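Long-range contacts in pectinesterase 1 (Solanum lycopersicum, PDB 1XG2), which removes methyl esters from cell-wall pectin through its C-terminal pectinesterase domain, the part in this chain, releasing methanol and leaving galacturonosyl carboxylates in the polymer: residues N72-S77 with A106-V111; T149-F154 with V169-G174. All coordinates share one frame; numbering follows the deposited sequence.

Contact 1 of 2, residues N72-S77 with A106-V111; sequences NVVDGS and AKDQAV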
loop_
_atom_site.group_PDB
_atom_site.type_symbol
_atom_site.label_atom_id
_atom_site.label_comp_id
_atom_site.label_asym_id
_atom_site.label_seq_id
_atom_site.Cartn_x
_atom_site.Cartn_y
_atom_site.Cartn_z
ATOM N N ASN A 72 12.006 12.510 -6.428
ATOM C CA ASN A 72 11.858 12.866 -5.032
ATOM C C ASN A 72 11.018 14.117 -4.859
ATOM O O ASN A 72 10.836 14.900 -5.796
ATOM C CB ASN A 72 13.229 13.054 -4.377
ATOM C CG ASN A 72 14.024 14.207 -4.989
ATOM O OD1 ASN A 72 13.853 15.356 -4.593
ATOM N ND2 ASN A 72 14.891 13.897 -5.947
ATOM N N VAL A 73 10.531 14.307 -3.646
ATOM C CA VAL A 73 9.600 15.385 -3.339
ATOM C C VAL A 73 10.296 16.744 -3.362
ATOM O O VAL A 73 9.709 17.734 -3.803
ATOM C CB VAL A 73 8.879 15.117 -1.974
ATOM C CG1 VAL A 73 8.276 16.381 -1.365
ATOM C CG2 VAL A 73 7.784 14.065 -2.173
ATOM N N VAL A 74 11.535 16.795 -2.904
ATOM C CA VAL A 74 12.268 18.060 -2.887
ATOM C C VAL A 74 12.408 18.663 -4.298
ATOM O O VAL A 74 12.258 19.883 -4.472
ATOM C CB VAL A 74 13.624 17.905 -2.176
ATOM C CG1 VAL A 74 14.640 18.990 -2.615
ATOM C CG2 VAL A 74 13.408 17.932 -0.667
ATOM N N ASP A 75 12.604 17.807 -5.303
ATOM C CA ASP A 75 12.811 18.240 -6.689
ATOM C C ASP A 75 11.509 18.408 -7.456
ATOM O O ASP A 75 11.520 18.731 -8.647
ATOM C CB ASP A 75 13.707 17.235 -7.434
ATOM C CG ASP A 75 15.131 17.216 -6.913
ATOM O OD1 ASP A 75 15.535 18.179 -6.210
ATOM O OD2 ASP A 75 15.917 16.261 -7.150
ATOM N N GLY A 76 10.384 18.168 -6.790
ATOM C CA GLY A 76 9.085 18.483 -7.345
ATOM C C GLY A 76 8.195 17.318 -7.732
ATOM O O GLY A 76 7.102 17.547 -8.264
ATOM N N SER A 77 8.631 16.078 -7.481
ATOM C CA SER A 77 7.742 14.936 -7.661
ATOM C C SER A 77 6.768 14.821 -6.497
ATOM O O SER A 77 7.081 15.228 -5.386
ATOM C CB SER A 77 8.527 13.626 -7.768
ATOM O OG SER A 77 7.643 12.542 -8.000
ATOM N N ALA A 106 18.388 13.896 2.202
ATOM C CA ALA A 106 18.141 15.332 2.046
ATOM C C ALA A 106 17.067 15.648 0.985
ATOM O O ALA A 106 16.618 16.778 0.891
ATOM C CB ALA A 106 19.453 16.073 1.731
ATOM N N LYS A 107 16.639 14.657 0.204
ATOM C CA LYS A 107 15.556 14.871 -0.773
ATOM C C LYS A 107 14.159 14.496 -0.262
ATOM O O LYS A 107 13.184 14.513 -1.024
ATOM C CB LYS A 107 15.872 14.114 -2.060
ATOM C CG LYS A 107 17.143 14.616 -2.783
ATOM C CD LYS A 107 17.004 16.057 -3.289
ATOM C CE LYS A 107 18.087 16.401 -4.315
ATOM N NZ LYS A 107 17.970 17.786 -4.763
ATOM N N ASP A 108 14.073 14.143 1.021
ATOM C CA ASP A 108 12.820 13.757 1.674
ATOM C C ASP A 108 12.184 12.548 0.958
ATOM O O ASP A 108 12.906 11.632 0.545
ATOM C CB ASP A 108 11.866 14.959 1.791
ATOM C CG ASP A 108 12.451 16.083 2.636
ATOM O OD1 ASP A 108 13.358 15.818 3.443
ATOM O OD2 ASP A 108 12.060 17.257 2.544
ATOM N N GLN A 109 10.859 12.523 0.812
ATOM C CA GLN A 109 10.186 11.342 0.244
ATOM C C GLN A 109 10.700 10.997 -1.150
ATOM O O GLN A 109 10.625 11.809 -2.091
ATOM C CB GLN A 109 8.668 11.527 0.187
ATOM C CG GLN A 109 8.023 11.783 1.540
ATOM C CD GLN A 109 7.673 13.248 1.785
ATOM O OE1 GLN A 109 8.424 14.149 1.385
ATOM N NE2 GLN A 109 6.553 13.489 2.421
ATOM N N ALA A 110 11.210 9.774 -1.287
ATOM C CA ALA A 110 11.745 9.305 -2.549
ATOM C C ALA A 110 11.621 7.766 -2.593
ATOM O O ALA A 110 12.447 7.057 -2.038
ATOM C CB ALA A 110 13.191 9.748 -2.685
ATOM N N VAL A 111 10.567 7.298 -3.250
ATOM C CA VAL A 111 10.131 5.904 -3.221
ATOM C C VAL A 111 10.962 5.057 -4.174
ATOM O O VAL A 111 11.217 5.462 -5.318
ATOM C CB VAL A 111 8.629 5.801 -3.610
ATOM C CG1 VAL A 111 8.169 4.303 -3.709
ATOM C CG2 VAL A 111 7.767 6.573 -2.637
#
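Asp75 and Lys107 form the salt bridge of this contact, with Asp75 OD1 2.9 Å from Lys107 NZ. The ammonium group sits on the syn side of OD1, the side of the second oxygen. Asp75 OD2 faces another donor. Asn72 ND2 donates to Asp75 OD2 at 2.8 Å, from above the carboxylate plane and in the plane of the amide. Asn72 OD1 in turn accepts from the backbone N of Asp75 at 2.8 Å, which makes an Asx motif. The amide of Asn72 is thus held at both ends, and ND2 also bonds Ser70 O.

Two backbone hydrogen bonds join the loops. Val73 N donates to Gln109 O at 2.9 Å, and Val74 N makes a weak, longer bond to Lys107 O.

Van der Waals contacts surround these bonds. The lysine chain bends at its second torsion (chi2 -65°) and then runs extended to NZ. On the way Lys107 CB lies 3.5 Å from Asn72 CG, and its CD passes 3.8 Å from Val74 CG1. Val74 CG2 rests against the Lys107 carbonyl and near Asp108 OD2. Further along, Val73 CG2 meets Gln109 CB at 3.6 Å. The Gln109 chain also bends at chi2 (102°), and its OE1 comes back to Val73 CB at 3.5 Å. Ala110 CB packs against Asn72 CB.

Val73 to Gly76 form a type I beta turn, closed by Gly76 N to Val73 O. Gln109 probably binds substrate, as in related enzymes, and it touches Thr79, another probable substrate residue, and Asp132, the predicted proton donor. The arrangement is a pair of loops projecting from neighbouring coils of a right-handed parallel beta-helix, packed together beside what is probably the pectinesterase substrate cleft.

Contact 2 of 2, residues T149-F154 with V169-G174; sequences TGTVDF and VARKPG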
loop_
_atom_site.group_PDB
_atom_site.type_symbol
_atom_site.label_atom_id
_atom_site.label_comp_id
_atom_site.label_asym_id
_atom_site.label_seq_id
_atom_site.Cartn_x
_atom_site.Cartn_y
_atom_site.Cartn_z
ATOM N N THR A 149 15.270 -1.742 3.030
ATOM C CA THR A 149 16.027 -0.813 3.848
ATOM C C THR A 149 15.606 0.643 3.649
ATOM O O THR A 149 15.224 1.068 2.557
ATOM C CB THR A 149 17.544 -1.031 3.630
ATOM O OG1 THR A 149 18.287 -0.253 4.570
ATOM C CG2 THR A 149 18.015 -0.538 2.254
ATOM N N GLY A 150 15.658 1.406 4.733
ATOM C CA GLY A 150 15.319 2.816 4.680
ATOM C C GLY A 150 15.500 3.514 6.013
ATOM O O GLY A 150 16.111 2.973 6.936
ATOM N N THR A 151 14.924 4.704 6.129
ATOM C CA THR A 151 15.053 5.499 7.342
ATOM C C THR A 151 13.684 5.879 7.888
ATOM O O THR A 151 13.157 5.192 8.767
ATOM C CB THR A 151 15.871 6.762 7.057
ATOM O OG1 THR A 151 15.377 7.400 5.873
ATOM C CG2 THR A 151 17.297 6.416 6.754
ATOM N N VAL A 152 13.114 6.956 7.346
ATOM C CA VAL A 152 11.875 7.533 7.835
ATOM C C VAL A 152 10.694 6.949 7.048
ATOM O O VAL A 152 10.612 7.119 5.837
ATOM C CB VAL A 152 11.878 9.086 7.673
ATOM C CG1 VAL A 152 10.568 9.681 8.144
ATOM C CG2 VAL A 152 13.075 9.729 8.410
ATOM N N ASP A 153 9.807 6.246 7.753
ATOM C CA ASP A 153 8.564 5.713 7.203
ATOM C C ASP A 153 8.838 4.800 6.021
ATOM O O ASP A 153 8.236 4.970 4.970
ATOM C CB ASP A 153 7.644 6.852 6.725
ATOM C CG ASP A 153 7.249 7.802 7.825
ATOM O OD1 ASP A 153 7.423 7.481 9.033
ATOM O OD2 ASP A 153 6.744 8.909 7.561
ATOM N N PHE A 154 9.756 3.852 6.167
ATOM C CA PHE A 154 10.249 3.165 4.978
ATOM C C PHE A 154 9.343 2.037 4.462
ATOM O O PHE A 154 9.511 1.565 3.327
ATOM C CB PHE A 154 11.756 2.836 5.067
ATOM C CG PHE A 154 12.157 1.703 6.000
ATOM C CD1 PHE A 154 12.142 0.394 5.557
ATOM C CD2 PHE A 154 12.728 1.966 7.244
ATOM C CE1 PHE A 154 12.577 -0.639 6.364
ATOM C CE2 PHE A 154 13.195 0.931 8.050
ATOM C CZ PHE A 154 13.106 -0.385 7.598
ATOM N N VAL A 169 15.710 -3.406 7.493
ATOM C CA VAL A 169 16.990 -2.863 7.904
ATOM C C VAL A 169 16.926 -1.344 7.947
ATOM O O VAL A 169 16.877 -0.668 6.906
ATOM C CB VAL A 169 18.114 -3.299 6.944
ATOM C CG1 VAL A 169 19.478 -2.877 7.500
ATOM C CG2 VAL A 169 18.073 -4.812 6.710
ATOM N N ALA A 170 16.915 -0.809 9.156
ATOM C CA ALA A 170 17.011 0.636 9.327
ATOM C C ALA A 170 18.474 1.057 9.146
ATOM O O ALA A 170 19.385 0.375 9.615
ATOM C CB ALA A 170 16.485 1.045 10.677
ATOM N N ARG A 171 18.687 2.165 8.450
ATOM C CA ARG A 171 20.025 2.666 8.157
ATOM C C ARG A 171 20.243 4.048 8.779
ATOM O O ARG A 171 19.329 4.634 9.347
ATOM C CB ARG A 171 20.261 2.725 6.643
ATOM C CG ARG A 171 19.431 3.771 5.914
ATOM C CD ARG A 171 19.258 3.503 4.425
ATOM N NE ARG A 171 20.552 3.402 3.758
ATOM C CZ ARG A 171 20.741 3.066 2.489
ATOM N NH1 ARG A 171 19.715 2.832 1.675
ATOM N NH2 ARG A 171 21.976 2.998 2.015
ATOM N N LYS A 172 21.462 4.562 8.661
ATOM C CA LYS A 172 21.800 5.870 9.233
ATOM C C LYS A 172 21.120 6.974 8.435
ATOM O O LYS A 172 21.343 7.090 7.224
ATOM C CB LYS A 172 23.305 6.097 9.218
ATOM C CG LYS A 172 23.733 7.377 9.931
ATOM C CD LYS A 172 25.254 7.541 9.853
ATOM C CE LYS A 172 25.706 8.818 10.527
ATOM N NZ LYS A 172 26.933 9.370 9.892
ATOM N N PRO A 173 20.273 7.765 9.087
ATOM C CA PRO A 173 19.584 8.858 8.409
ATOM C C PRO A 173 20.359 10.173 8.501
ATOM O O PRO A 173 21.504 10.178 8.946
ATOM C CB PRO A 173 18.278 8.960 9.193
ATOM C CG PRO A 173 18.696 8.678 10.604
ATOM C CD PRO A 173 19.876 7.681 10.507
ATOM N N GLY A 174 19.738 11.265 8.081
ATOM C CA GLY A 174 20.310 12.595 8.268
ATOM C C GLY A 174 20.229 13.093 9.700
ATOM O O GLY A 174 19.547 12.520 10.543
#
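Thr149 and Val169 are paired in parallel strands. Thr149 OG1 lies anti to its own backbone nitrogen (chi1 -172°), which brings the hydroxyl to Val169 O at 2.8 Å. Gly150 N donates to Val169 O at 3.2 Å, from the opposite face of the carbonyl plane. Two donors therefore grip this buried oxygen.

The backbone of Arg171 continues the ladder, with its N 3.1 Å from Gly150 O. The Arg171 side chain turns at chi3 (-57°) and crosses Thr149 at about a right angle, with NH1 3.8 Å from Thr149 CG2. The guanidinium is held from outside the two segments: NH1 makes a salt bridge with Asp128 and a hydrogen bond to Ala129 O, and Tyr130 adds a cation-pi contact.

Thr151 uses its methyl. Thr151 CG2 fits between Arg171 CG, at 3.5 Å, and Pro173 CB, at 3.7 Å.

Phe154 folds back over the end of strand 147-150. Gly150 N sits over the centre of one face of the Phe154 ring, 3.6 Å above the plane, and Phe154 CZ lies 3.8 Å from Val169 O.

Asp153, the predicted nucleophile, lies in the loop between Thr151 and Phe154 and forms a salt bridge with Arg221. The pairing is that of adjacent coils in a right-handed parallel beta-helix, where the chain after strand 147-150 leads to the predicted nucleophile.

From the N terminus, the chain leaves strand 65-69 and enters the loop of 72-77. It passes through strands 85-87, 93-95 and 98-101 before 106-111 closes contact 1. Strands 113-115 to 147-150 follow. Contact 2 then opens at 149-154 and closes at 169-174, after strands 155-157, 160-164 and 167-170. The two contacts lie in series and neither crosses the other. Their nearest atoms are about 6 Å apart and do not touch. Contact 1 ties loops that follow strands 65-69 and 98-101. Contact 2 joins strands 147-150 and 167-170, further along. All four strands belong to one parallel sheet of the beta-helix.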